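Local coordinates for sulfhydryl oxidase 1 (Homo sapiens, PDB 3LLK), which catalyses the FAD-dependent oxidation of thiols to disulfides, with molecular oxygen as the electron acceptor, as a sulfhydryl oxidase of the QSOX family, at residues Y15-R28 / E95-C108. Numbering follows the deposited sequence.
Sequences YMADLESALHYILR and EGAVLAKKVNWIGC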
ATOM      1  N   TYR A  15      -8.267   6.205   7.202  1.00 27.87           N
ATOM      2  CA  TYR A  15      -9.048   7.269   6.586  1.00 28.03           C
ATOM      3  C   TYR A  15      -9.132   7.046   5.089  1.00 27.54           C
ATOM      4  O   TYR A  15      -8.114   6.869   4.418  1.00 26.77           O
ATOM      5  CB  TYR A  15      -8.421   8.631   6.895  1.00 30.61           C
ATOM      6  CG  TYR A  15      -8.575   9.007   8.347  1.00 33.34           C
ATOM      7  CD1 TYR A  15      -9.747   9.617   8.810  1.00 34.06           C
ATOM      8  CD2 TYR A  15      -7.590   8.678   9.276  1.00 33.18           C
ATOM      9  CE1 TYR A  15      -9.930   9.883  10.166  1.00 33.87           C
ATOM     10  CE2 TYR A  15      -7.766   8.936  10.629  1.00 34.46           C
ATOM     11  CZ  TYR A  15      -8.935   9.537  11.065  1.00 34.69           C
ATOM     12  OH  TYR A  15      -9.102   9.781  12.402  1.00 35.37           O
ATOM     13  N   MET A  16     -10.351   7.039   4.564  1.00 25.03           N
ATOM     14  CA  MET A  16     -10.535   6.814   3.142  1.00 25.02           C
ATOM     15  C   MET A  16      -9.742   7.844   2.336  1.00 24.72           C
ATOM     16  O   MET A  16      -9.278   7.552   1.231  1.00 23.03           O
ATOM     17  CB  MET A  16     -12.023   6.882   2.773  1.00 22.50           C
ATOM     18  CG  MET A  16     -12.322   6.394   1.353  1.00 26.27           C
ATOM     19  SD  MET A  16     -11.956   4.610   1.086  1.00 28.57           S
ATOM     20  CE  MET A  16     -13.518   3.881   1.523  1.00 25.59           C
ATOM     21  N   ALA A  17      -9.580   9.041   2.900  1.00 23.56           N
ATOM     22  CA  ALA A  17      -8.846  10.107   2.229  1.00 23.09           C
ATOM     23  C   ALA A  17      -7.395   9.701   1.952  1.00 22.30           C
ATOM     24  O   ALA A  17      -6.854  10.020   0.893  1.00 22.98           O
ATOM     25  CB  ALA A  17      -8.880  11.394   3.075  1.00 26.36           C
ATOM     26  N   ASP A  18      -6.762   9.014   2.901  1.00 21.98           N
ATOM     27  CA  ASP A  18      -5.385   8.579   2.700  1.00 22.93           C
ATOM     28  C   ASP A  18      -5.332   7.547   1.572  1.00 21.90           C
ATOM     29  O   ASP A  18      -4.441   7.591   0.726  1.00 23.45           O
ATOM     30  CB  ASP A  18      -4.789   7.965   3.980  1.00 24.38           C
ATOM     31  CG  ASP A  18      -4.624   8.977   5.114  1.00 27.86           C
ATOM     32  OD1 ASP A  18      -3.931  10.012   4.927  1.00 26.06           O
ATOM     33  OD2 ASP A  18      -5.182   8.722   6.205  1.00 27.11           O
ATOM     34  N   LEU A  19      -6.296   6.629   1.549  1.00 21.09           N
ATOM     35  CA  LEU A  19      -6.312   5.593   0.523  1.00 22.58           C
ATOM     36  C   LEU A  19      -6.562   6.151  -0.881  1.00 22.42           C
ATOM     37  O   LEU A  19      -5.861   5.785  -1.826  1.00 22.45           O
ATOM     38  CB  LEU A  19      -7.356   4.516   0.868  1.00 20.19           C
ATOM     39  CG  LEU A  19      -7.100   3.730   2.165  1.00 22.21           C
ATOM     40  CD1 LEU A  19      -8.318   2.872   2.514  1.00 20.50           C
ATOM     41  CD2 LEU A  19      -5.862   2.851   1.997  1.00 19.30           C
ATOM     42  N   GLU A  20      -7.556   7.023  -1.024  1.00 21.26           N
ATOM     43  CA  GLU A  20      -7.852   7.605  -2.331  1.00 23.25           C
ATOM     44  C   GLU A  20      -6.724   8.530  -2.808  1.00 22.00           C
ATOM     45  O   GLU A  20      -6.459   8.626  -4.007  1.00 22.26           O
ATOM     46  CB  GLU A  20      -9.180   8.370  -2.293  1.00 23.30           C
ATOM     47  CG  GLU A  20     -10.361   7.498  -1.872  1.00 24.84           C
ATOM     48  CD  GLU A  20     -11.712   8.175  -2.058  1.00 26.01           C
ATOM     49  OE1 GLU A  20     -11.796   9.418  -1.927  1.00 29.45           O
ATOM     50  OE2 GLU A  20     -12.696   7.457  -2.317  1.00 26.66           O
ATOM     51  N   SER A  21      -6.064   9.209  -1.875  1.00 21.82           N
ATOM     52  CA  SER A  21      -4.957  10.087  -2.234  1.00 22.85           C
ATOM     53  C   SER A  21      -3.803   9.236  -2.745  1.00 21.80           C
ATOM     54  O   SER A  21      -3.103   9.626  -3.681  1.00 22.68           O
ATOM     55  CB  SER A  21      -4.498  10.920  -1.031  1.00 23.84           C
ATOM     56  OG  SER A  21      -5.446  11.927  -0.708  1.00 22.94           O
ATOM     57  N   ALA A  22      -3.603   8.071  -2.125  1.00 21.48           N
ATOM     58  CA  ALA A  22      -2.551   7.160  -2.555  1.00 21.25           C
ATOM     59  C   ALA A  22      -2.822   6.781  -4.015  1.00 19.99           C
ATOM     60  O   ALA A  22      -1.934   6.877  -4.865  1.00 22.05           O
ATOM     61  CB  ALA A  22      -2.533   5.902  -1.661  1.00 22.17           C
ATOM     62  N   LEU A  23      -4.048   6.357  -4.311  1.00 19.85           N
ATOM     63  CA  LEU A  23      -4.411   6.006  -5.688  1.00 20.38           C
ATOM     64  C   LEU A  23      -4.139   7.176  -6.641  1.00 19.26           C
ATOM     65  O   LEU A  23      -3.573   7.005  -7.721  1.00 18.81           O
ATOM     66  CB  LEU A  23      -5.896   5.637  -5.785  1.00 22.77           C
ATOM     67  CG  LEU A  23      -6.392   4.352  -5.103  1.00 25.25           C
ATOM     68  CD1 LEU A  23      -7.862   4.143  -5.453  1.00 25.21           C
ATOM     69  CD2 LEU A  23      -5.567   3.161  -5.566  1.00 27.50           C
ATOM     70  N   HIS A  24      -4.558   8.367  -6.240  1.00 19.75           N
ATOM     71  CA  HIS A  24      -4.361   9.555  -7.069  1.00 21.26           C
ATOM     72  C   HIS A  24      -2.875   9.785  -7.378  1.00 22.44           C
ATOM     73  O   HIS A  24      -2.483   9.997  -8.525  1.00 24.08           O
ATOM     74  CB  HIS A  24      -4.911  10.785  -6.352  1.00 23.09           C
ATOM     75  CG  HIS A  24      -4.699  12.063  -7.102  1.00 25.85           C
ATOM     76  ND1 HIS A  24      -5.324  12.337  -8.298  1.00 27.70           N
ATOM     77  CD2 HIS A  24      -3.900  13.125  -6.843  1.00 27.80           C
ATOM     78  CE1 HIS A  24      -4.922  13.514  -8.745  1.00 28.20           C
ATOM     79  NE2 HIS A  24      -4.057  14.012  -7.880  1.00 28.07           N
ATOM     80  N   TYR A  25      -2.063   9.745  -6.332  1.00 22.30           N
ATOM     81  CA  TYR A  25      -0.632   9.966  -6.447  1.00 23.45           C
ATOM     82  C   TYR A  25       0.026   8.902  -7.319  1.00 23.59           C
ATOM     83  O   TYR A  25       0.913   9.194  -8.119  1.00 24.31           O
ATOM     84  CB  TYR A  25      -0.008   9.961  -5.053  1.00 24.48           C
ATOM     85  CG  TYR A  25       1.340  10.616  -4.987  1.00 27.73           C
ATOM     86  CD1 TYR A  25       1.461  11.970  -4.681  1.00 30.30           C
ATOM     87  CD2 TYR A  25       2.502   9.889  -5.235  1.00 27.31           C
ATOM     88  CE1 TYR A  25       2.708  12.582  -4.620  1.00 31.97           C
ATOM     89  CE2 TYR A  25       3.757  10.496  -5.176  1.00 30.17           C
ATOM     90  CZ  TYR A  25       3.848  11.838  -4.868  1.00 31.19           C
ATOM     91  OH  TYR A  25       5.077  12.444  -4.801  1.00 37.02           O
ATOM     92  N   ILE A  26      -0.411   7.664  -7.163  1.00 23.29           N
ATOM     93  CA  ILE A  26       0.133   6.568  -7.952  1.00 21.38           C
ATOM     94  C   ILE A  26      -0.098   6.784  -9.447  1.00 23.73           C
ATOM     95  O   ILE A  26       0.848   6.788 -10.243  1.00 21.37           O
ATOM     96  CB  ILE A  26      -0.506   5.210  -7.529  1.00 19.56           C
ATOM     97  CG1 ILE A  26       0.068   4.770  -6.182  1.00 17.39           C
ATOM     98  CG2 ILE A  26      -0.270   4.160  -8.593  1.00 18.81           C
ATOM     99  CD1 ILE A  26      -0.706   3.645  -5.494  1.00 20.15           C
ATOM    100  N   LEU A  27      -1.360   6.981  -9.818  1.00 23.45           N
ATOM    101  CA  LEU A  27      -1.737   7.152 -11.211  1.00 22.98           C
ATOM    102  C   LEU A  27      -1.268   8.433 -11.899  1.00 22.54           C
ATOM    103  O   LEU A  27      -0.891   8.393 -13.064  1.00 25.21           O
ATOM    104  CB  LEU A  27      -3.260   7.032 -11.346  1.00 23.41           C
ATOM    105  CG  LEU A  27      -3.896   5.705 -10.894  1.00 24.92           C
ATOM    106  CD1 LEU A  27      -5.405   5.890 -10.745  1.00 26.69           C
ATOM    107  CD2 LEU A  27      -3.591   4.597 -11.892  1.00 24.79           C
ATOM    108  N   ARG A  28      -1.295   9.555 -11.187  1.00 22.78           N
ATOM    109  CA  ARG A  28      -0.905  10.842 -11.755  1.00 24.35           C
ATOM    110  C   ARG A  28       0.565  11.219 -11.565  1.00 26.69           C
ATOM    111  O   ARG A  28       1.134  11.942 -12.393  1.00 24.60           O
ATOM    112  CB  ARG A  28      -1.776  11.964 -11.165  1.00 26.38           C
ATOM    113  CG  ARG A  28      -3.272  11.816 -11.402  1.00 25.85           C
ATOM    114  CD  ARG A  28      -3.602  12.008 -12.862  1.00 29.20           C
ATOM    115  NE  ARG A  28      -5.033  12.180 -13.097  1.00 30.31           N
ATOM    116  CZ  ARG A  28      -5.561  12.388 -14.300  1.00 32.83           C
ATOM    117  NH1 ARG A  28      -4.777  12.447 -15.370  1.00 32.61           N
ATOM    118  NH2 ARG A  28      -6.868  12.552 -14.438  1.00 31.47           N
ATOM    119  N   GLU A  95     -11.088  10.730 -13.268  1.00 32.90           N
ATOM    120  CA  GLU A  95     -10.417  10.405 -12.007  1.00 30.48           C
ATOM    121  C   GLU A  95     -10.335  11.593 -11.065  1.00 30.44           C
ATOM    122  O   GLU A  95     -10.315  11.420  -9.845  1.00 28.30           O
ATOM    123  CB  GLU A  95      -9.011   9.838 -12.254  1.00 33.62           C
ATOM    124  CG  GLU A  95      -7.894  10.844 -12.448  1.00 36.05           C
ATOM    125  CD  GLU A  95      -7.425  11.491 -11.158  1.00 34.38           C
ATOM    126  OE1 GLU A  95      -7.167  10.776 -10.163  1.00 35.78           O
ATOM    127  OE2 GLU A  95      -7.301  12.730 -11.146  1.00 38.97           O
ATOM    128  N   GLY A  96     -10.276  12.795 -11.631  1.00 30.76           N
ATOM    129  CA  GLY A  96     -10.210  13.992 -10.813  1.00 33.30           C
ATOM    130  C   GLY A  96     -11.497  14.190 -10.031  1.00 34.16           C
ATOM    131  O   GLY A  96     -11.478  14.594  -8.870  1.00 35.81           O
ATOM    132  N   ALA A  97     -12.626  13.905 -10.669  1.00 33.69           N
ATOM    133  CA  ALA A  97     -13.917  14.044 -10.006  1.00 35.46           C
ATOM    134  C   ALA A  97     -14.117  12.896  -9.010  1.00 34.63           C
ATOM    135  O   ALA A  97     -14.549  13.111  -7.877  1.00 34.24           O
ATOM    136  CB  ALA A  97     -15.047  14.058 -11.047  1.00 34.86           C
ATOM    137  N   VAL A  98     -13.786  11.683  -9.446  1.00 33.64           N
ATOM    138  CA  VAL A  98     -13.914  10.485  -8.621  1.00 33.21           C
ATOM    139  C   VAL A  98     -12.972  10.471  -7.416  1.00 32.92           C
ATOM    140  O   VAL A  98     -13.379  10.118  -6.312  1.00 30.88           O
ATOM    141  CB  VAL A  98     -13.667   9.218  -9.470  1.00 34.18           C
ATOM    142  CG1 VAL A  98     -13.708   7.972  -8.594  1.00 35.34           C
ATOM    143  CG2 VAL A  98     -14.711   9.133 -10.575  1.00 33.32           C
ATOM    144  N   LEU A  99     -11.709  10.835  -7.618  1.00 33.65           N
ATOM    145  CA  LEU A  99     -10.766  10.856  -6.508  1.00 35.57           C
ATOM    146  C   LEU A  99     -10.609  12.293  -6.022  1.00 39.37           C
ATOM    147  O   LEU A  99     -11.348  12.734  -5.140  1.00 44.31           O
ATOM    148  CB  LEU A  99      -9.417  10.265  -6.936  1.00 31.98           C
ATOM    149  CG  LEU A  99      -9.490   8.791  -7.378  1.00 30.41           C
ATOM    150  CD1 LEU A  99      -8.151   8.348  -7.972  1.00 27.04           C
ATOM    151  CD2 LEU A  99      -9.871   7.906  -6.181  1.00 29.71           C
ATOM    152  N   ALA A 100      -9.671  13.028  -6.602  1.00 40.58           N
ATOM    153  CA  ALA A 100      -9.451  14.417  -6.216  1.00 41.59           C
ATOM    154  C   ALA A 100      -8.331  15.011  -7.050  1.00 42.33           C
ATOM    155  O   ALA A 100      -7.578  14.285  -7.698  1.00 42.98           O
ATOM    156  CB  ALA A 100      -9.104  14.508  -4.734  1.00 41.63           C
ATOM    157  N   LYS A 101      -8.227  16.335  -7.032  1.00 43.37           N
ATOM    158  CA  LYS A 101      -7.197  17.037  -7.792  1.00 44.14           C
ATOM    159  C   LYS A 101      -5.889  17.101  -7.002  1.00 42.94           C
ATOM    160  O   LYS A 101      -4.799  16.947  -7.561  1.00 42.12           O
ATOM    161  CB  LYS A 101      -7.657  18.461  -8.110  1.00 45.42           C
ATOM    162  CG  LYS A 101      -9.005  18.563  -8.806  1.00 50.88           C
ATOM    163  CD  LYS A 101      -8.949  18.062 -10.239  1.00 51.82           C
ATOM    164  CE  LYS A 101     -10.234  18.408 -10.978  1.00 53.47           C
ATOM    165  NZ  LYS A 101     -10.192  17.993 -12.409  1.00 54.62           N
ATOM    166  N   LYS A 102      -6.003  17.336  -5.699  1.00 42.11           N
ATOM    167  CA  LYS A 102      -4.826  17.433  -4.845  1.00 41.49           C
ATOM    168  C   LYS A 102      -4.898  16.398  -3.720  1.00 39.58           C
ATOM    169  O   LYS A 102      -5.983  15.989  -3.309  1.00 38.00           O
ATOM    170  CB  LYS A 102      -4.725  18.852  -4.276  1.00 44.06           C
ATOM    171  CG  LYS A 102      -5.317  19.909  -5.214  1.00 47.05           C
ATOM    172  CD  LYS A 102      -4.937  21.335  -4.841  1.00 49.76           C
ATOM    173  CE  LYS A 102      -3.556  21.691  -5.377  1.00 50.89           C
ATOM    174  NZ  LYS A 102      -3.282  23.158  -5.319  1.00 50.53           N
ATOM    175  N   VAL A 103      -3.741  15.967  -3.233  1.00 36.37           N
ATOM    176  CA  VAL A 103      -3.701  14.980  -2.166  1.00 33.76           C
ATOM    177  C   VAL A 103      -4.212  15.557  -0.847  1.00 32.59           C
ATOM    178  O   VAL A 103      -4.113  16.752  -0.597  1.00 30.42           O
ATOM    179  CB  VAL A 103      -2.272  14.449  -1.954  1.00 32.76           C
ATOM    180  CG1 VAL A 103      -1.782  13.771  -3.221  1.00 34.74           C
ATOM    181  CG2 VAL A 103      -1.351  15.587  -1.563  1.00 33.87           C
ATOM    182  N   ASN A 104      -4.771  14.687  -0.011  1.00 30.74           N
ATOM    183  CA  ASN A 104      -5.292  15.089   1.285  1.00 30.44           C
ATOM    184  C   ASN A 104      -4.986  13.975   2.272  1.00 28.69           C
ATOM    185  O   ASN A 104      -5.661  12.954   2.296  1.00 27.85           O
ATOM    186  CB  ASN A 104      -6.803  15.338   1.202  1.00 32.08           C
ATOM    187  CG  ASN A 104      -7.409  15.681   2.548  1.00 36.45           C
ATOM    188  OD1 ASN A 104      -6.807  16.410   3.336  1.00 38.97           O
ATOM    189  ND2 ASN A 104      -8.610  15.166   2.816  1.00 34.47           N
ATOM    190  N   TRP A 105      -3.941  14.175   3.066  1.00 27.09           N
ATOM    191  CA  TRP A 105      -3.526  13.192   4.057  1.00 27.16           C
ATOM    192  C   TRP A 105      -4.234  13.478   5.371  1.00 28.95           C
ATOM    193  O   TRP A 105      -4.403  14.636   5.750  1.00 29.61           O
ATOM    194  CB  TRP A 105      -2.014  13.279   4.285  1.00 23.29           C
ATOM    195  CG  TRP A 105      -1.210  13.230   3.019  1.00 22.68           C
ATOM    196  CD1 TRP A 105      -0.294  14.156   2.586  1.00 23.49           C
ATOM    197  CD2 TRP A 105      -1.260  12.217   2.016  1.00 24.21           C
ATOM    198  NE1 TRP A 105       0.223  13.780   1.372  1.00 23.32           N
ATOM    199  CE2 TRP A 105      -0.353  12.595   0.994  1.00 25.02           C
ATOM    200  CE3 TRP A 105      -1.983  11.025   1.875  1.00 24.37           C
ATOM    201  CZ2 TRP A 105      -0.151  11.821  -0.153  1.00 24.98           C
ATOM    202  CZ3 TRP A 105      -1.781  10.252   0.730  1.00 26.62           C
ATOM    203  CH2 TRP A 105      -0.869  10.659  -0.270  1.00 25.86           C
ATOM    204  N   ILE A 106      -4.670  12.429   6.054  1.00 28.28           N
ATOM    205  CA  ILE A 106      -5.298  12.620   7.347  1.00 28.43           C
ATOM    206  C   ILE A 106      -4.515  11.782   8.341  1.00 28.21           C
ATOM    207  O   ILE A 106      -3.866  12.319   9.238  1.00 31.20           O
ATOM    208  CB  ILE A 106      -6.791  12.217   7.344  1.00 27.91           C
ATOM    209  CG1 ILE A 106      -7.565  13.095   6.356  1.00 26.67           C
ATOM    210  CG2 ILE A 106      -7.375  12.400   8.740  1.00 27.81           C
ATOM    211  CD1 ILE A 106      -9.077  12.870   6.373  1.00 28.12           C
ATOM    212  N   GLY A 107      -4.552  10.465   8.174  1.00 26.62           N
ATOM    213  CA  GLY A 107      -3.815   9.599   9.073  1.00 24.48           C
ATOM    214  C   GLY A 107      -2.352   9.533   8.668  1.00 26.27           C
ATOM    215  O   GLY A 107      -1.519   8.979   9.384  1.00 27.03           O
ATOM    216  N   CYS A 108      -2.041  10.109   7.511  1.00 23.94           N
ATOM    217  CA  CYS A 108      -0.675  10.118   6.995  1.00 25.77           C
ATOM    218  C   CYS A 108      -0.094  11.531   6.889  1.00 26.60           C
ATOM    219  O   CYS A 108       0.902  11.768   6.200  1.00 26.11           O
ATOM    220  CB  CYS A 108      -0.651   9.435   5.631  1.00 26.12           C
ATOM    221  SG  CYS A 108      -0.604   7.615   5.710  1.00 25.45           S
TER
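Asp18, in the first turn of helix 16-30, holds the end of the segment 95-108 with its carboxylate. Its OD1 takes the amide of Ile106 on the syn side, somewhat out of plane (Ile106 N to Asp18 OD1 2.8 Å). OD2 uses its syn lone pair for the next amide, with Gly107 N to Asp18 OD2 2.7 Å. A weak bond from Cys108 N also reaches OD1. Three successive amides thus share one buried carboxylate, which probably favours its charged form. Beside it, Ile106 lays CG2 over the centre of one Tyr15 ring face, a CH-pi contact 9° off the ring normal. Its CD1 branch touches Ala17 CB.

One turn on, Ser21 OG accepts a nearly straight bond from Asn104 N (2.9 Å). Ser21 CB rests against CZ3 of the Trp105 ring at 3.3 Å. Farther along, Val103 CG1 meets the Tyr25 ring at its edge.

Glu95 joins two helix residues at the other end. The His24 side chain leaves the helix with its ring opposite the backbone N (chi1 177°), which brings ND1 to Glu95. ND1 gives a bond to Glu95 OE1 (3.1 Å), close to the ring plane, and Ala100 O lies over one ring face. Arg28 NE forms a salt bridge to Glu95 OE2 at 3.0 Å. Guanidinium and carboxylate planes stand 89° apart, and NE comes from above the carboxylate. Arg28 NH2 is also paired with Asp91.

The segment 95-108 runs back along helix 16-30, with Leu99 beside Glu20, Val103 beside Ser21, Trp105 beside Asp18 and Gly107 beside Tyr15. It leads from a His-carboxylate pair to the Cys108-Cys120 disulfide near the FAD, in a helical QSOX fragment built as a pseudo-dimer of functional and degenerate sulfhydryl oxidase domains.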